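Local coordinates for protein ADP-ribosylating toxin CARDS (Mycoplasma pneumoniae, PDB 4TLV) that transfers the ADP-ribosyl group from NAD(+) to multiple target proteins and causes vacuolization in mammalian cells, as the main virulence factor of the bacterium, at residues W66-V71 and A166-E171; H161-A166 and E271-P276. All coordinates share one frame; numbering follows the deposited sequence.

Contact 1 of 2, residues W66-V71 and A166-E171; sequences WLREYV and AGRVVE
The carbonyl oxygen L67 O accepts the backbone N-H of V169 at 2.7 Å and receives a CA-H...O contact from R168 CA at 3.3 Å. The contact illustrates how a short, weakly bonded strand joins the edge of an antiparallel sheet: residues 67-68 flank strand 168-181 in the mono-ADP-ribosyltransferase domain, and L67 and V169 form a hydrogen-bonded pair. The return bond, from L67 N to a lone pair of V169 O, is longer at 3.3 Å. A bend at chi2 (-89°) turns the R168 chain across L67 O and brings NH1 to W66 O at 2.9 Å, well off the carbonyl plane and far from straight (136°). R68 CG lies over the centre of that guanidinium, 3.5 Å from R168 CZ, while R168 NH2 sits over a face of the R68 guanidinium. This places like charges close together, and a distant E252 carboxylate offers R168 a weak counter-charge. L67 and V169 share the other face of the pair, and E171 OE2 comes within 3.5 Å of L67 CG, the two side chains crossing at about a right angle. W66 lays one indole face on V170: V170 CA stands 3.8 Å above the five-membered ring as a CH-pi contact, and V170 CG2 lies over the six-membered ring on that same face. At the indole edge, a water accepts from W66 NE1 and donates to E171 O.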
ATOM      1  N   TRP A  66       3.280  12.889  15.544  1.00 13.14           N
ATOM      2  CA  TRP A  66       3.009  14.227  16.045  1.00 13.53           C
ATOM      3  C   TRP A  66       3.439  14.375  17.506  1.00 14.93           C
ATOM      4  O   TRP A  66       3.446  13.409  18.260  1.00 16.40           O
ATOM      5  CB  TRP A  66       1.525  14.553  15.911  1.00 13.42           C
ATOM      6  CG  TRP A  66       1.005  14.583  14.497  1.00 11.16           C
ATOM      7  CD1 TRP A  66       1.701  14.327  13.335  1.00 11.68           C
ATOM      8  CD2 TRP A  66      -0.329  14.895  14.108  1.00 12.06           C
ATOM      9  NE1 TRP A  66       0.860  14.475  12.252  1.00 11.59           N
ATOM     10  CE2 TRP A  66      -0.386  14.815  12.701  1.00 11.54           C
ATOM     11  CE3 TRP A  66      -1.490  15.230  14.820  1.00 13.45           C
ATOM     12  CZ2 TRP A  66      -1.566  15.060  11.991  1.00 13.82           C
ATOM     13  CZ3 TRP A  66      -2.656  15.474  14.114  1.00 14.18           C
ATOM     14  CH2 TRP A  66      -2.681  15.385  12.711  1.00 13.95           C
ATOM     15  N   LEU A  67       3.798  15.590  17.903  1.00 14.96           N
ATOM     16  CA  LEU A  67       4.349  15.802  19.242  1.00 20.74           C
ATOM     17  C   LEU A  67       3.283  16.239  20.225  1.00 19.25           C
ATOM     18  O   LEU A  67       2.283  16.817  19.833  1.00 20.12           O
ATOM     19  CB  LEU A  67       5.440  16.880  19.222  1.00 19.75           C
ATOM     20  CG  LEU A  67       6.598  16.726  18.242  1.00 25.71           C
ATOM     21  CD1 LEU A  67       7.655  17.771  18.555  1.00 33.61           C
ATOM     22  CD2 LEU A  67       7.196  15.343  18.319  1.00 27.22           C
ATOM     23  N   ARG A  68       3.524  15.991  21.508  1.00 25.07           N
ATOM     24  CA  ARG A  68       2.740  16.620  22.569  1.00 28.68           C
ATOM     25  C   ARG A  68       3.045  18.117  22.601  1.00 31.52           C
ATOM     26  O   ARG A  68       4.059  18.560  22.062  1.00 27.50           O
ATOM     27  CB  ARG A  68       3.084  16.008  23.927  1.00 33.47           C
ATOM     28  CG  ARG A  68       2.721  14.545  24.062  1.00 35.35           C
ATOM     29  CD  ARG A  68       3.126  14.010  25.433  1.00 44.75           C
ATOM     30  NE  ARG A  68       2.687  12.630  25.630  1.00 50.47           N
ATOM     31  CZ  ARG A  68       1.461  12.277  26.014  1.00 54.44           C
ATOM     32  NH1 ARG A  68       0.545  13.210  26.246  1.00 57.10           N
ATOM     33  NH2 ARG A  68       1.150  10.991  26.165  1.00 51.35           N
ATOM     34  N   GLU A  69       2.171  18.879  23.251  1.00 28.89           N
ATOM     35  CA  GLU A  69       2.309  20.331  23.378  1.00 35.57           C
ATOM     36  C   GLU A  69       3.340  20.759  24.422  1.00 38.77           C
ATOM     37  O   GLU A  69       2.975  21.210  25.506  1.00 40.87           O
ATOM     38  CB  GLU A  69       0.949  20.954  23.731  1.00 37.10           C
ATOM     39  CG  GLU A  69      -0.122  20.702  22.696  1.00 29.64           C
ATOM     40  CD  GLU A  69      -1.419  21.445  22.978  1.00 29.89           C
ATOM     41  OE1 GLU A  69      -1.932  21.385  24.120  1.00 31.57           O
ATOM     42  OE2 GLU A  69      -1.934  22.087  22.039  1.00 28.27           O
ATOM     43  N   TYR A  70       4.623  20.614  24.094  1.00 38.78           N
ATOM     44  CA  TYR A  70       5.710  21.087  24.954  1.00 36.86           C
ATOM     45  C   TYR A  70       6.786  21.662  24.049  1.00 41.53           C
ATOM     46  O   TYR A  70       6.720  21.506  22.831  1.00 41.42           O
ATOM     47  CB  TYR A  70       6.300  19.939  25.781  1.00 40.57           C
ATOM     48  CG  TYR A  70       7.032  18.911  24.942  1.00 43.63           C
ATOM     49  CD1 TYR A  70       6.347  17.858  24.345  1.00 45.40           C
ATOM     50  CD2 TYR A  70       8.402  19.004  24.730  1.00 46.91           C
ATOM     51  CE1 TYR A  70       7.003  16.917  23.568  1.00 43.09           C
ATOM     52  CE2 TYR A  70       9.073  18.069  23.953  1.00 51.93           C
ATOM     53  CZ  TYR A  70       8.365  17.026  23.372  1.00 56.23           C
ATOM     54  OH  TYR A  70       9.016  16.087  22.596  1.00 52.07           O
ATOM     55  N   VAL A  71       7.783  22.319  24.639  1.00 39.27           N
ATOM     56  CA  VAL A  71       8.910  22.839  23.870  1.00 38.44           C
ATOM     57  C   VAL A  71       9.928  21.721  23.605  1.00 40.75           C
ATOM     58  O   VAL A  71      10.561  21.212  24.537  1.00 38.50           O
ATOM     59  CB  VAL A  71       9.605  24.024  24.603  1.00 41.21           C
ATOM     60  CG1 VAL A  71      10.676  24.663  23.713  1.00 33.91           C
ATOM     61  CG2 VAL A  71       8.575  25.072  25.042  1.00 36.02           C
ATOM     62  N   ALA A 166      -6.580  17.562  18.711  1.00 13.96           N
ATOM     63  CA  ALA A 166      -6.601  16.778  19.944  1.00 14.90           C
ATOM     64  C   ALA A 166      -5.367  17.007  20.808  1.00 16.85           C
ATOM     65  O   ALA A 166      -4.914  16.103  21.507  1.00 16.24           O
ATOM     66  CB  ALA A 166      -6.776  15.281  19.625  1.00 15.80           C
ATOM     67  N   GLY A 167      -4.796  18.206  20.742  1.00 17.06           N
ATOM     68  CA  GLY A 167      -3.659  18.539  21.585  1.00 16.80           C
ATOM     69  C   GLY A 167      -2.310  18.025  21.107  1.00 21.62           C
ATOM     70  O   GLY A 167      -1.334  18.035  21.866  1.00 21.61           O
ATOM     71  N   ARG A 168      -2.245  17.559  19.860  1.00 16.19           N
ATOM     72  CA  ARG A 168      -0.982  17.096  19.279  1.00 14.18           C
ATOM     73  C   ARG A 168      -0.532  18.044  18.174  1.00 14.03           C
ATOM     74  O   ARG A 168      -1.359  18.641  17.495  1.00 13.88           O
ATOM     75  CB  ARG A 168      -1.111  15.669  18.733  1.00 13.39           C
ATOM     76  CG  ARG A 168      -1.125  14.601  19.828  1.00 17.81           C
ATOM     77  CD  ARG A 168       0.270  14.148  20.146  1.00 23.55           C
ATOM     78  NE  ARG A 168       0.301  13.132  21.191  1.00 24.80           N
ATOM     79  CZ  ARG A 168       1.389  12.469  21.557  1.00 27.76           C
ATOM     80  NH1 ARG A 168       2.551  12.683  20.943  1.00 23.51           N
ATOM     81  NH2 ARG A 168       1.308  11.574  22.534  1.00 29.65           N
ATOM     82  N   VAL A 169       0.778  18.174  17.995  1.00 13.85           N
ATOM     83  CA  VAL A 169       1.325  19.139  17.047  1.00 16.24           C
ATOM     84  C   VAL A 169       1.649  18.475  15.714  1.00 13.17           C
ATOM     85  O   VAL A 169       2.438  17.540  15.672  1.00 12.28           O
ATOM     86  CB  VAL A 169       2.619  19.752  17.586  1.00 18.71           C
ATOM     87  CG1 VAL A 169       3.185  20.739  16.579  1.00 17.98           C
ATOM     88  CG2 VAL A 169       2.360  20.417  18.938  1.00 19.01           C
ATOM     89  N   VAL A 170       1.028  18.962  14.641  1.00 12.77           N
ATOM     90  CA  VAL A 170       1.183  18.380  13.314  1.00 12.09           C
ATOM     91  C   VAL A 170       2.609  18.529  12.806  1.00 13.16           C
ATOM     92  O   VAL A 170       3.127  19.641  12.697  1.00 11.99           O
ATOM     93  CB  VAL A 170       0.217  19.043  12.300  1.00 10.21           C
ATOM     94  CG1 VAL A 170       0.402  18.450  10.908  1.00  9.93           C
ATOM     95  CG2 VAL A 170      -1.244  18.902  12.755  1.00 10.68           C
ATOM     96  N   GLU A 171       3.227  17.397  12.482  1.00 11.80           N
ATOM     97  CA  GLU A 171       4.588  17.360  11.992  1.00 11.93           C
ATOM     98  C   GLU A 171       4.638  16.797  10.582  1.00 12.67           C
ATOM     99  O   GLU A 171       3.771  16.016  10.180  1.00 12.85           O
ATOM    100  CB  GLU A 171       5.448  16.448  12.875  1.00 14.16           C
ATOM    101  CG  GLU A 171       5.491  16.840  14.326  1.00 16.91           C
ATOM    102  CD  GLU A 171       6.495  17.942  14.607  1.00 17.79           C
ATOM    103  OE1 GLU A 171       7.602  17.919  14.028  1.00 21.73           O
ATOM    104  OE2 GLU A 171       6.169  18.822  15.425  1.00 25.82           O
TER
HETATM  105  O   HOH W   1       2.880  13.401  10.120  1.00 13.33           O

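Contact 2 of 2, residues H161-A166 and E271-P276; sequences HAHHPA and ELEDTP. With ACT (acetate ion), chain M.
The KELED motif (residues 270-274), which directly precedes the D2 β-trefoil domain, is involved in trafficking to the host endoplasmic reticulum and is solvent exposed in the crystal, meets a loop of the mono-ADP-ribosyltransferase domain. The central link is a histidine-carboxylate hydrogen bond. H163 NE2 donates to E273 OE2 at 2.8 Å and nearly in line (172°), with the oxygen in the ring plane and approached on its syn side. The two side chains come from opposite directions, and imidazole and carboxylate are almost coplanar. H163 takes the crowded rotamer, with CG between its backbone N and carbonyl carbon (chi1 78°), and this turns ND1 the same way as its own main-chain N. Both then donate to one acetate oxygen, OXT, from ND1 at 2.8 Å and from H163 N at 3.1 Å. The acetate, probably from the crystallisation liquor, is also bonded by A429 N. E273 OE2 does further work: a water donates to it at 3.0 Å and accepts from A166 N, a weaker link at 3.3 Å, tying the two loops a second time. Beside these bonds, the ring of P165 crosses the E273 side chain, its CB 3.5 Å from E273 OE2 and near E271 O. The carboxylate of E271 turns to E222 N instead, and Q430 fixes E273 N and E271 O. With both ring nitrogens donating to carboxylate oxygens, H163 is probably protonated here, which would add charge attraction to its bond with E273; without the acetate a neutral ring could still make that bond.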
ATOM      1  N   HIS A 161       1.343  28.815  14.462  1.00 21.35           N
ATOM      2  CA  HIS A 161       0.003  29.173  13.989  1.00 23.18           C
ATOM      3  C   HIS A 161      -0.978  27.994  13.883  1.00 20.70           C
ATOM      4  O   HIS A 161      -2.149  28.120  14.231  1.00 20.13           O
ATOM      5  CB  HIS A 161       0.095  29.888  12.641  1.00 25.61           C
ATOM      6  CG  HIS A 161       0.940  31.127  12.669  1.00 31.09           C
ATOM      7  ND1 HIS A 161       0.494  32.318  13.195  1.00 36.14           N
ATOM      8  CD2 HIS A 161       2.204  31.352  12.234  1.00 33.91           C
ATOM      9  CE1 HIS A 161       1.448  33.229  13.085  1.00 30.21           C
ATOM     10  NE2 HIS A 161       2.491  32.671  12.500  1.00 35.09           N
ATOM     11  N   ALA A 162      -0.513  26.860  13.376  1.00 20.28           N
ATOM     12  CA  ALA A 162      -1.420  25.719  13.182  1.00 18.83           C
ATOM     13  C   ALA A 162      -2.037  25.311  14.509  1.00 16.43           C
ATOM     14  O   ALA A 162      -1.337  25.240  15.517  1.00 19.56           O
ATOM     15  CB  ALA A 162      -0.666  24.538  12.569  1.00 18.17           C
ATOM     16  N   HIS A 163      -3.337  25.025  14.521  1.00 16.09           N
ATOM     17  CA  HIS A 163      -3.946  24.491  15.735  1.00 16.76           C
ATOM     18  C   HIS A 163      -3.491  23.052  15.922  1.00 16.21           C
ATOM     19  O   HIS A 163      -3.059  22.400  14.969  1.00 14.50           O
ATOM     20  CB  HIS A 163      -5.473  24.591  15.700  1.00 20.13           C
ATOM     21  CG  HIS A 163      -6.134  23.537  14.862  1.00 22.01           C
ATOM     22  ND1 HIS A 163      -6.240  23.632  13.490  1.00 23.86           N
ATOM     23  CD2 HIS A 163      -6.746  22.379  15.207  1.00 23.87           C
ATOM     24  CE1 HIS A 163      -6.881  22.572  13.025  1.00 24.54           C
ATOM     25  NE2 HIS A 163      -7.197  21.796  14.046  1.00 22.80           N
ATOM     26  N   HIS A 164      -3.555  22.571  17.155  1.00 16.33           N
ATOM     27  CA  HIS A 164      -3.049  21.240  17.495  1.00 15.79           C
ATOM     28  C   HIS A 164      -4.207  20.252  17.637  1.00 16.73           C
ATOM     29  O   HIS A 164      -4.905  20.265  18.641  1.00 16.80           O
ATOM     30  CB  HIS A 164      -2.281  21.312  18.810  1.00 19.43           C
ATOM     31  CG  HIS A 164      -1.171  22.313  18.802  1.00 21.75           C
ATOM     32  ND1 HIS A 164      -0.687  22.894  19.955  1.00 25.08           N
ATOM     33  CD2 HIS A 164      -0.457  22.844  17.783  1.00 19.39           C
ATOM     34  CE1 HIS A 164       0.287  23.733  19.647  1.00 25.12           C
ATOM     35  NE2 HIS A 164       0.445  23.725  18.336  1.00 22.10           N
ATOM     36  N   PRO A 165      -4.433  19.403  16.623  1.00 17.27           N
ATOM     37  CA  PRO A 165      -5.610  18.529  16.691  1.00 14.91           C
ATOM     38  C   PRO A 165      -5.528  17.578  17.895  1.00 15.98           C
ATOM     39  O   PRO A 165      -4.525  16.881  18.070  1.00 14.85           O
ATOM     40  CB  PRO A 165      -5.564  17.763  15.352  1.00 17.03           C
ATOM     41  CG  PRO A 165      -4.694  18.649  14.437  1.00 15.36           C
ATOM     42  CD  PRO A 165      -3.664  19.214  15.379  1.00 15.23           C
ATOM     43  N   ALA A 166      -6.580  17.562  18.711  1.00 13.96           N
ATOM     44  CA  ALA A 166      -6.601  16.778  19.944  1.00 14.90           C
ATOM     45  C   ALA A 166      -5.367  17.007  20.808  1.00 16.85           C
ATOM     46  O   ALA A 166      -4.914  16.103  21.507  1.00 16.24           O
ATOM     47  CB  ALA A 166      -6.776  15.281  19.625  1.00 15.80           C
ATOM     48  N   GLU A 271      -7.594  12.418  16.172  1.00 13.02           N
ATOM     49  CA  GLU A 271      -7.025  13.627  15.587  1.00 13.09           C
ATOM     50  C   GLU A 271      -7.657  14.017  14.250  1.00 12.15           C
ATOM     51  O   GLU A 271      -7.444  15.141  13.778  1.00 13.87           O
ATOM     52  CB  GLU A 271      -5.502  13.453  15.382  1.00 14.30           C
ATOM     53  CG  GLU A 271      -4.716  13.304  16.677  1.00 14.33           C
ATOM     54  CD  GLU A 271      -3.320  12.718  16.505  1.00 14.51           C
ATOM     55  OE1 GLU A 271      -2.990  12.218  15.410  1.00 11.79           O
ATOM     56  OE2 GLU A 271      -2.537  12.753  17.486  1.00 15.12           O
ATOM     57  N   LEU A 272      -8.376  13.098  13.599  1.00 10.03           N
ATOM     58  CA  LEU A 272      -8.785  13.340  12.206  1.00 11.98           C
ATOM     59  C   LEU A 272      -9.826  14.444  12.103  1.00 15.59           C
ATOM     60  O   LEU A 272     -10.749  14.490  12.904  1.00 12.24           O
ATOM     61  CB  LEU A 272      -9.336  12.064  11.548  1.00 12.48           C
ATOM     62  CG  LEU A 272      -8.378  10.860  11.539  1.00 13.65           C
ATOM     63  CD1 LEU A 272      -9.002   9.702  10.787  1.00 16.18           C
ATOM     64  CD2 LEU A 272      -7.042  11.241  10.924  1.00 12.19           C
ATOM     65  N   GLU A 273      -9.669  15.312  11.106  1.00 14.91           N
ATOM     66  CA  GLU A 273     -10.621  16.381  10.819  1.00 17.55           C
ATOM     67  C   GLU A 273     -10.869  16.396   9.327  1.00 16.41           C
ATOM     68  O   GLU A 273     -10.005  16.002   8.550  1.00 15.30           O
ATOM     69  CB  GLU A 273     -10.046  17.757  11.210  1.00 17.16           C
ATOM     70  CG  GLU A 273      -9.662  17.891  12.668  1.00 20.52           C
ATOM     71  CD  GLU A 273      -8.647  19.015  12.926  1.00 26.16           C
ATOM     72  OE1 GLU A 273      -8.035  19.558  11.957  1.00 27.94           O
ATOM     73  OE2 GLU A 273      -8.450  19.336  14.113  1.00 32.56           O
ATOM     74  N   ASP A 274     -12.051  16.854   8.931  1.00 14.22           N
ATOM     75  CA  ASP A 274     -12.381  17.019   7.524  1.00 16.67           C
ATOM     76  C   ASP A 274     -11.702  18.272   6.990  1.00 18.83           C
ATOM     77  O   ASP A 274     -11.909  19.365   7.516  1.00 19.20           O
ATOM     78  CB  ASP A 274     -13.896  17.140   7.354  1.00 19.99           C
ATOM     79  CG  ASP A 274     -14.622  15.821   7.580  1.00 23.57           C
ATOM     80  OD1 ASP A 274     -13.970  14.752   7.617  1.00 20.73           O
ATOM     81  OD2 ASP A 274     -15.860  15.865   7.693  1.00 30.08           O
ATOM     82  N   THR A 275     -10.888  18.121   5.954  1.00 16.30           N
ATOM     83  CA  THR A 275     -10.143  19.255   5.418  1.00 15.62           C
ATOM     84  C   THR A 275     -10.406  19.458   3.928  1.00 16.13           C
ATOM     85  O   THR A 275     -10.171  18.550   3.121  1.00 18.32           O
ATOM     86  CB  THR A 275      -8.613  19.051   5.600  1.00 15.79           C
ATOM     87  OG1 THR A 275      -8.207  17.838   4.950  1.00 15.49           O
ATOM     88  CG2 THR A 275      -8.244  18.939   7.076  1.00 19.54           C
ATOM     89  N   PRO A 276     -10.881  20.651   3.549  1.00 13.80           N
ATOM     90  CA  PRO A 276     -10.862  21.002   2.125  1.00 14.48           C
ATOM     91  C   PRO A 276      -9.420  21.301   1.714  1.00 15.68           C
ATOM     92  O   PRO A 276      -8.549  21.421   2.580  1.00 17.76           O
ATOM     93  CB  PRO A 276     -11.704  22.282   2.076  1.00 17.07           C
ATOM     94  CG  PRO A 276     -11.498  22.892   3.436  1.00 19.70           C
ATOM     95  CD  PRO A 276     -11.549  21.690   4.356  1.00 19.55           C
TER
HETATM   96  C   ACT M 607      -4.376  25.081  10.798  0.94 26.10           C
HETATM   97  O   ACT M 607      -4.364  23.838  10.618  0.94 20.83           O
HETATM   98  OXT ACT M 607      -4.861  25.492  11.878  0.94 25.76           O
HETATM   99  CH3 ACT M 607      -3.831  26.032   9.776  0.94 26.09           C
HETATM  100  O   HOH W   2      -9.107  18.675  16.954  1.00 30.59           O

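Overall arrangement
The two contacts meet at A166, where the loop of contact 2 runs into the strand of contact 1, and their centres lie about 11 Å apart. Both are only partly buried, yet they differ in chemistry. Contact 1 works within the transferase domain, through main-chain strand pairing and a covered indole; contact 2 joins that domain to the approach to D2 through a histidine-carboxylate hydrogen bond and a bridging water, with an acetate on the far nitrogen of the imidazole. They touch directly. E69 OE2 and H164 ND1 probably share a hydrogen bond at 2.6 Å, V170 packs on P165, and the E271 carboxylate lies against W66 and R168, so the edge strand and the KELED loop share neighbours.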